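Local coordinates for enterotoxin type A (Staphylococcus aureus, PDB 1DYQ), which acts, in its natural form, as a superantigen and food-poisoning toxin that activates T cells by binding MHC class II, partly through zinc, and T-cell receptors, at residues V144-K148 with K149-V153; K75-V78 with D79-G83. The protein carries 3 engineered substitutions. All blocks are in the same frame, centred on the assembly; numbering follows the deposited sequence.

Contact 1 (V144-K148 with K149-V153)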
ATOM      1  N   VAL A 144      -0.953   8.349 -10.267  1.00 14.63           N
ATOM      2  CA  VAL A 144      -1.820   7.534  -9.399  1.00 15.39           C
ATOM      3  C   VAL A 144      -3.215   7.522  -9.990  1.00 15.93           C
ATOM      4  O   VAL A 144      -3.773   8.605 -10.265  1.00 15.26           O
ATOM      5  CB  VAL A 144      -1.850   8.051  -7.968  1.00 13.95           C
ATOM      6  CG1 VAL A 144      -2.843   7.264  -7.115  1.00 13.35           C
ATOM      7  CG2 VAL A 144      -0.452   7.976  -7.350  1.00 15.45           C
ATOM      8  N   LYS A 145      -3.788   6.353 -10.236  1.00 14.23           N
ATOM      9  CA  LYS A 145      -5.105   6.291 -10.849  1.00 17.26           C
ATOM     10  C   LYS A 145      -5.910   5.146 -10.239  1.00 17.43           C
ATOM     11  O   LYS A 145      -5.301   4.159  -9.774  1.00 17.34           O
ATOM     12  CB  LYS A 145      -4.990   6.043 -12.366  1.00 21.08           C
ATOM     13  CG  LYS A 145      -4.196   4.803 -12.690  1.00 26.87           C
ATOM     14  CD  LYS A 145      -4.078   4.455 -14.127  1.00 32.70           C
ATOM     15  CE  LYS A 145      -3.405   5.519 -14.962  1.00 31.78           C
ATOM     16  NZ  LYS A 145      -4.241   6.759 -15.019  1.00 35.65           N
ATOM     17  N   THR A 146      -7.206   5.234 -10.349  1.00 17.29           N
ATOM     18  CA  THR A 146      -8.043   4.118  -9.842  1.00 17.18           C
ATOM     19  C   THR A 146      -9.340   4.061 -10.605  1.00 16.75           C
ATOM     20  O   THR A 146      -9.823   5.071 -11.126  1.00 15.74           O
ATOM     21  CB  THR A 146      -8.249   4.195  -8.344  1.00 18.42           C
ATOM     22  OG1 THR A 146      -8.989   2.992  -7.934  1.00 17.28           O
ATOM     23  CG2 THR A 146      -9.029   5.406  -7.897  1.00 18.46           C
ATOM     24  N   ASN A 147      -9.908   2.865 -10.742  1.00 16.03           N
ATOM     25  CA  ASN A 147     -11.247   2.721 -11.300  1.00 16.86           C
ATOM     26  C   ASN A 147     -12.278   2.518 -10.198  1.00 16.64           C
ATOM     27  O   ASN A 147     -13.469   2.311 -10.466  1.00 20.26           O
ATOM     28  CB  ASN A 147     -11.285   1.487 -12.238  1.00 21.23           C
ATOM     29  CG  ASN A 147     -10.332   1.589 -13.396  1.00 28.11           C
ATOM     30  OD1 ASN A 147     -10.480   2.453 -14.256  1.00 27.12           O
ATOM     31  ND2 ASN A 147      -9.340   0.701 -13.438  1.00 32.15           N
ATOM     32  N   LYS A 148     -11.872   2.696  -8.931  1.00 15.03           N
ATOM     33  CA  LYS A 148     -12.743   2.432  -7.817  1.00 14.07           C
ATOM     34  C   LYS A 148     -13.308   3.690  -7.164  1.00 16.79           C
ATOM     35  O   LYS A 148     -12.539   4.618  -6.868  1.00 16.38           O
ATOM     36  CB  LYS A 148     -12.012   1.606  -6.737  1.00 15.17           C
ATOM     37  CG  LYS A 148     -11.505   0.266  -7.261  1.00 16.11           C
ATOM     38  CD  LYS A 148     -10.722  -0.445  -6.132  1.00 13.99           C
ATOM     39  CE  LYS A 148     -10.207  -1.785  -6.666  1.00 13.64           C
ATOM     40  NZ  LYS A 148      -9.072  -1.642  -7.593  1.00 13.70           N
ATOM     41  N   LYS A 149     -14.571   3.678  -6.817  1.00 15.15           N
ATOM     42  CA  LYS A 149     -15.177   4.782  -6.048  1.00 16.03           C
ATOM     43  C   LYS A 149     -14.678   4.759  -4.626  1.00 17.18           C
ATOM     44  O   LYS A 149     -14.309   5.755  -4.020  1.00 19.07           O
ATOM     45  CB  LYS A 149     -16.716   4.589  -6.052  1.00 17.18           C
ATOM     46  CG  LYS A 149     -17.282   4.704  -7.466  1.00 20.46           C
ATOM     47  CD  LYS A 149     -18.773   4.372  -7.485  1.00 21.99           C
ATOM     48  CE  LYS A 149     -19.236   4.186  -8.936  1.00 25.25           C
ATOM     49  NZ  LYS A 149     -20.672   3.747  -8.963  1.00 31.01           N
ATOM     50  N   ASN A 150     -14.717   3.546  -4.036  1.00 14.89           N
ATOM     51  CA  ASN A 150     -14.147   3.309  -2.707  1.00 14.32           C
ATOM     52  C   ASN A 150     -12.856   2.515  -2.889  1.00 14.21           C
ATOM     53  O   ASN A 150     -12.878   1.447  -3.535  1.00 13.28           O
ATOM     54  CB  ASN A 150     -15.171   2.453  -1.922  0.50 17.11           C
ATOM     55  CG  ASN A 150     -14.545   1.837  -0.695  0.50 21.94           C
ATOM     56  OD1 ASN A 150     -14.256   0.640  -0.669  0.50 25.43           O
ATOM     57  ND2 ASN A 150     -14.270   2.668   0.293  0.50 23.27           N
ATOM     58  N   VAL A 151     -11.714   3.118  -2.589  1.00 11.67           N
ATOM     59  CA  VAL A 151     -10.418   2.545  -2.908  1.00 12.15           C
ATOM     60  C   VAL A 151      -9.599   2.346  -1.646  1.00 10.78           C
ATOM     61  O   VAL A 151      -9.688   3.120  -0.698  1.00 11.30           O
ATOM     62  CB  VAL A 151      -9.654   3.435  -3.900  1.00 13.57           C
ATOM     63  CG1 VAL A 151      -9.355   4.816  -3.284  1.00 13.71           C
ATOM     64  CG2 VAL A 151      -8.385   2.790  -4.395  1.00 12.58           C
ATOM     65  N   THR A 152      -8.771   1.285  -1.609  1.00 11.72           N
ATOM     66  CA  THR A 152      -7.904   1.139  -0.449  1.00 10.16           C
ATOM     67  C   THR A 152      -6.825   2.264  -0.509  1.00  8.59           C
ATOM     68  O   THR A 152      -6.328   2.584  -1.588  1.00 11.28           O
ATOM     69  CB  THR A 152      -7.207  -0.202  -0.324  1.00  9.89           C
ATOM     70  OG1 THR A 152      -6.358  -0.532  -1.381  1.00 11.81           O
ATOM     71  CG2 THR A 152      -8.272  -1.315  -0.117  1.00 10.77           C
ATOM     72  N   VAL A 153      -6.470   2.704   0.673  1.00  9.40           N
ATOM     73  CA  VAL A 153      -5.267   3.572   0.782  1.00 10.54           C
ATOM     74  C   VAL A 153      -4.064   2.821   0.263  1.00 10.78           C
ATOM     75  O   VAL A 153      -3.231   3.365  -0.484  1.00 11.11           O
ATOM     76  CB  VAL A 153      -5.047   4.074   2.193  1.00 11.78           C
ATOM     77  CG1 VAL A 153      -3.674   4.783   2.282  1.00 12.98           C
ATOM     78  CG2 VAL A 153      -6.150   5.043   2.615  1.00 13.60           C
TER
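Thr146 and Val151 meet on the inner side of a bend in the chain, the methyl CG2 of Val151 lying 3.6 Å from the hydroxyl OG1 of Thr146. The two side chains cross at a slant, and CB of Val151 also comes within 4.1 Å of CB of Lys148, giving the turn a small buried lining. On the threonine, OG1 is anti to the backbone N (chi1 -175°), which carries the hydroxyl forward along the chain to the amide of Lys148. Lys148 N donates to Thr146 OG1 at 3.1 Å with an N-H...O angle of 157°, closing an ST turn round Asn147, where the chain changes direction. Beyond it the peptide doubles back, bringing CB of Lys148 to 3.3 Å from the carbonyl O of Asn150, while CD runs past the same oxygen at 3.9 Å.

The second shell comes from the helix 153-168. Glu155 hydrogen-bonds to Thr146 OG1 through OE2 and makes a salt bridge to Lys148 NZ through OE1, so one carboxylate holds both the turn hydroxyl and the lysine end. Thr152, in turn, caps the helix with OG1 accepting from Glu155 N, and Leu156 packs on Val151. Outward, Lys149 NZ reaches Asn117 O, and Ser222 OG bonds to Lys148 O.

Residues 145-148 pair with strand 119-132 of the beta-grasp domain, whereas 150-152 pairs with 219-221; the contact is thus an ST-turn corner between two sheets, leading into an N-capped helix.

Contact 2 (K75-V78 with D79-G83); sequences KDIV and DKYKG
Ile77 and Tyr81 lie side by side, one helical turn apart, near the end of the short helix 75-81 of the OB-fold domain. Methyl CG2 of Ile77 touches ring atom CE2 of Tyr81 at 4.1 Å. The ring also comes close to the backbone, CD2 of Tyr81 standing 3.2 Å from the carbonyl O of Ile77. With CG anti to its own carbonyl carbon (chi1 -56°), the tyrosine is turned back along the helix; it is buried against Val112 and Leu114 of strand 105-114 and Ile53 of strand 52-55. Val78 rests on Ile53 too, so these two residues form the tightly packed side and seat the helix on the five-stranded sheet.

The backbone bonding turns irregular toward the C-terminal end. Asp79 N bonds to Lys75 O in a regular helical turn, but Lys80 N prefers Ile77 O, with only a weak bond to Asp76 O. Val78 O takes two donors: Lys82 N arrives nearly head-on, its C=O...N angle 168°, and Tyr81 N from above the carbonyl plane at 129°. Bonds from three and four residues on thus share one oxygen in the last turn, before the chain leaves through Gly83, whose phi is positive.

Asp76, Asp79, Lys75 and Lys80 lie on the solvent side, with Lys82 partly exposed at its border. Lys75 and Asp79 run alongside each other, CG of Lys75 3.5 Å from OD2 of Asp79, yet the ammonium of Lys75 leads away. Lys82 NZ instead makes a salt bridge to Asp79 OD1 at 3.5 Å. The two acidic side chains, which would probably repel each other, are joined by one water that donates both hydrogens, to Asp76 OD1 at 2.7 Å and to Asp79 OD2 at 2.6 Å.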
ATOM      1  N   LYS A  75     -12.475  -8.936  13.224  1.00 14.64           N
ATOM      2  CA  LYS A  75     -13.642  -9.673  12.732  1.00 18.62           C
ATOM      3  C   LYS A  75     -14.620  -8.783  12.007  1.00 17.26           C
ATOM      4  O   LYS A  75     -15.088  -9.120  10.923  1.00 18.17           O
ATOM      5  CB  LYS A  75     -14.264 -10.401  13.917  1.00 22.90           C
ATOM      6  CG  LYS A  75     -15.717 -10.727  13.882  1.00 29.02           C
ATOM      7  CD  LYS A  75     -16.239 -11.020  15.306  1.00 34.46           C
ATOM      8  CE  LYS A  75     -15.919  -9.852  16.238  1.00 36.70           C
ATOM      9  NZ  LYS A  75     -16.243 -10.176  17.658  1.00 36.14           N
ATOM     10  N   ASP A  76     -14.803  -7.538  12.480  1.00 17.29           N
ATOM     11  CA  ASP A  76     -15.697  -6.633  11.730  1.00 17.52           C
ATOM     12  C   ASP A  76     -15.182  -6.354  10.338  1.00 16.05           C
ATOM     13  O   ASP A  76     -15.963  -6.281   9.374  1.00 19.35           O
ATOM     14  CB  ASP A  76     -15.934  -5.361  12.541  1.00 24.12           C
ATOM     15  CG  ASP A  76     -17.064  -5.573  13.553  1.00 29.81           C
ATOM     16  OD1 ASP A  76     -17.279  -6.722  13.977  1.00 33.81           O
ATOM     17  OD2 ASP A  76     -17.730  -4.581  13.887  1.00 36.99           O
ATOM     18  N   ILE A  77     -13.852  -6.241  10.162  1.00 15.14           N
ATOM     19  CA  ILE A  77     -13.309  -5.970   8.848  1.00 14.20           C
ATOM     20  C   ILE A  77     -13.431  -7.181   7.929  1.00 13.96           C
ATOM     21  O   ILE A  77     -13.943  -7.056   6.819  1.00 15.41           O
ATOM     22  CB  ILE A  77     -11.860  -5.473   8.897  1.00 12.84           C
ATOM     23  CG1 ILE A  77     -11.800  -4.119   9.610  1.00 19.41           C
ATOM     24  CG2 ILE A  77     -11.288  -5.353   7.485  1.00 16.48           C
ATOM     25  CD1 ILE A  77     -10.378  -3.726   9.986  1.00 20.04           C
ATOM     26  N   VAL A  78     -13.038  -8.365   8.426  1.00 14.99           N
ATOM     27  CA  VAL A  78     -13.137  -9.550   7.571  1.00 17.14           C
ATOM     28  C   VAL A  78     -14.594  -9.840   7.228  1.00 16.48           C
ATOM     29  O   VAL A  78     -14.881 -10.153   6.061  1.00 16.34           O
ATOM     30  CB  VAL A  78     -12.405 -10.765   8.126  1.00 18.12           C
ATOM     31  CG1 VAL A  78     -12.980 -11.314   9.395  1.00 17.62           C
ATOM     32  CG2 VAL A  78     -12.367 -11.865   7.034  1.00 19.99           C
ATOM     33  N   ASP A  79     -15.507  -9.618   8.158  1.00 18.20           N
ATOM     34  CA  ASP A  79     -16.936  -9.820   7.889  1.00 19.59           C
ATOM     35  C   ASP A  79     -17.492  -8.921   6.819  1.00 20.44           C
ATOM     36  O   ASP A  79     -18.493  -9.319   6.134  1.00 21.84           O
ATOM     37  CB  ASP A  79     -17.762  -9.726   9.168  1.00 23.58           C
ATOM     38  CG  ASP A  79     -17.607 -10.916  10.083  1.00 25.71           C
ATOM     39  OD1 ASP A  79     -17.009 -11.933   9.666  1.00 29.55           O
ATOM     40  OD2 ASP A  79     -18.055 -10.825  11.245  1.00 28.58           O
ATOM     41  N   LYS A  80     -16.894  -7.793   6.485  1.00 17.42           N
ATOM     42  CA  LYS A  80     -17.346  -6.941   5.402  1.00 17.74           C
ATOM     43  C   LYS A  80     -17.190  -7.621   4.042  1.00 15.01           C
ATOM     44  O   LYS A  80     -17.862  -7.294   3.063  1.00 17.27           O
ATOM     45  CB  LYS A  80     -16.551  -5.625   5.344  1.00 22.38           C
ATOM     46  CG  LYS A  80     -16.920  -4.554   6.322  1.00 29.79           C
ATOM     47  CD  LYS A  80     -16.216  -3.224   5.959  1.00 33.05           C
ATOM     48  CE  LYS A  80     -14.845  -3.175   6.600  1.00 37.39           C
ATOM     49  NZ  LYS A  80     -14.507  -1.811   7.114  1.00 38.07           N
ATOM     50  N   TYR A  81     -16.161  -8.478   3.911  1.00 14.31           N
ATOM     51  CA  TYR A  81     -15.737  -9.003   2.660  1.00 15.02           C
ATOM     52  C   TYR A  81     -15.922 -10.512   2.479  1.00 13.85           C
ATOM     53  O   TYR A  81     -15.904 -10.985   1.341  1.00 16.10           O
ATOM     54  CB  TYR A  81     -14.208  -8.692   2.470  1.00 14.97           C
ATOM     55  CG  TYR A  81     -13.984  -7.173   2.589  1.00 15.24           C
ATOM     56  CD1 TYR A  81     -14.441  -6.331   1.589  1.00 16.26           C
ATOM     57  CD2 TYR A  81     -13.291  -6.667   3.663  1.00 17.89           C
ATOM     58  CE1 TYR A  81     -14.266  -4.956   1.712  1.00 16.44           C
ATOM     59  CE2 TYR A  81     -13.086  -5.286   3.781  1.00 19.02           C
ATOM     60  CZ  TYR A  81     -13.581  -4.457   2.803  1.00 18.91           C
ATOM     61  OH  TYR A  81     -13.392  -3.092   2.902  1.00 20.77           O
ATOM     62  N   LYS A  82     -16.018 -11.221   3.577  1.00 15.74           N
ATOM     63  CA  LYS A  82     -16.126 -12.700   3.484  1.00 16.72           C
ATOM     64  C   LYS A  82     -17.396 -13.079   2.735  1.00 17.29           C
ATOM     65  O   LYS A  82     -18.481 -12.610   3.038  1.00 18.10           O
ATOM     66  CB  LYS A  82     -16.138 -13.277   4.895  1.00 19.79           C
ATOM     67  CG  LYS A  82     -16.079 -14.800   4.953  1.00 23.56           C
ATOM     68  CD  LYS A  82     -16.219 -15.238   6.421  1.00 25.87           C
ATOM     69  CE  LYS A  82     -17.653 -15.036   6.891  1.00 30.97           C
ATOM     70  NZ  LYS A  82     -17.758 -15.117   8.371  1.00 34.15           N
ATOM     71  N   GLY A  83     -17.232 -13.890   1.688  1.00 17.87           N
ATOM     72  CA  GLY A  83     -18.360 -14.388   0.930  1.00 19.63           C
ATOM     73  C   GLY A  83     -18.993 -13.349   0.016  1.00 21.42           C
ATOM     74  O   GLY A  83     -20.114 -13.569  -0.469  1.00 22.31           O
TER
HETATM   75  O   HOH W   1     -18.609  -8.660  12.645  1.00 48.39           O

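Contact 2 comes first along the chain, on the helix 75-81 of the OB-fold domain; contact 1 follows in the beta-grasp domain, where strands 145-148 and 150-152 lead into helix 153-168. Their centres are 20 Å apart, and their nearest atoms come to about 5 Å without touching. The two share no sheet, but strand 105-114 lies against both: Val112 and Leu114 touch Tyr81, while Thr113 touches Lys148, Asn150 and Thr152. Asn217 likewise touches Tyr81 and Thr152. The contacts therefore flank the junction of the two domains of this superantigen. Zinc is bound in the beta-grasp domain, with the Thr146 side chain about 11 Å from that of His226.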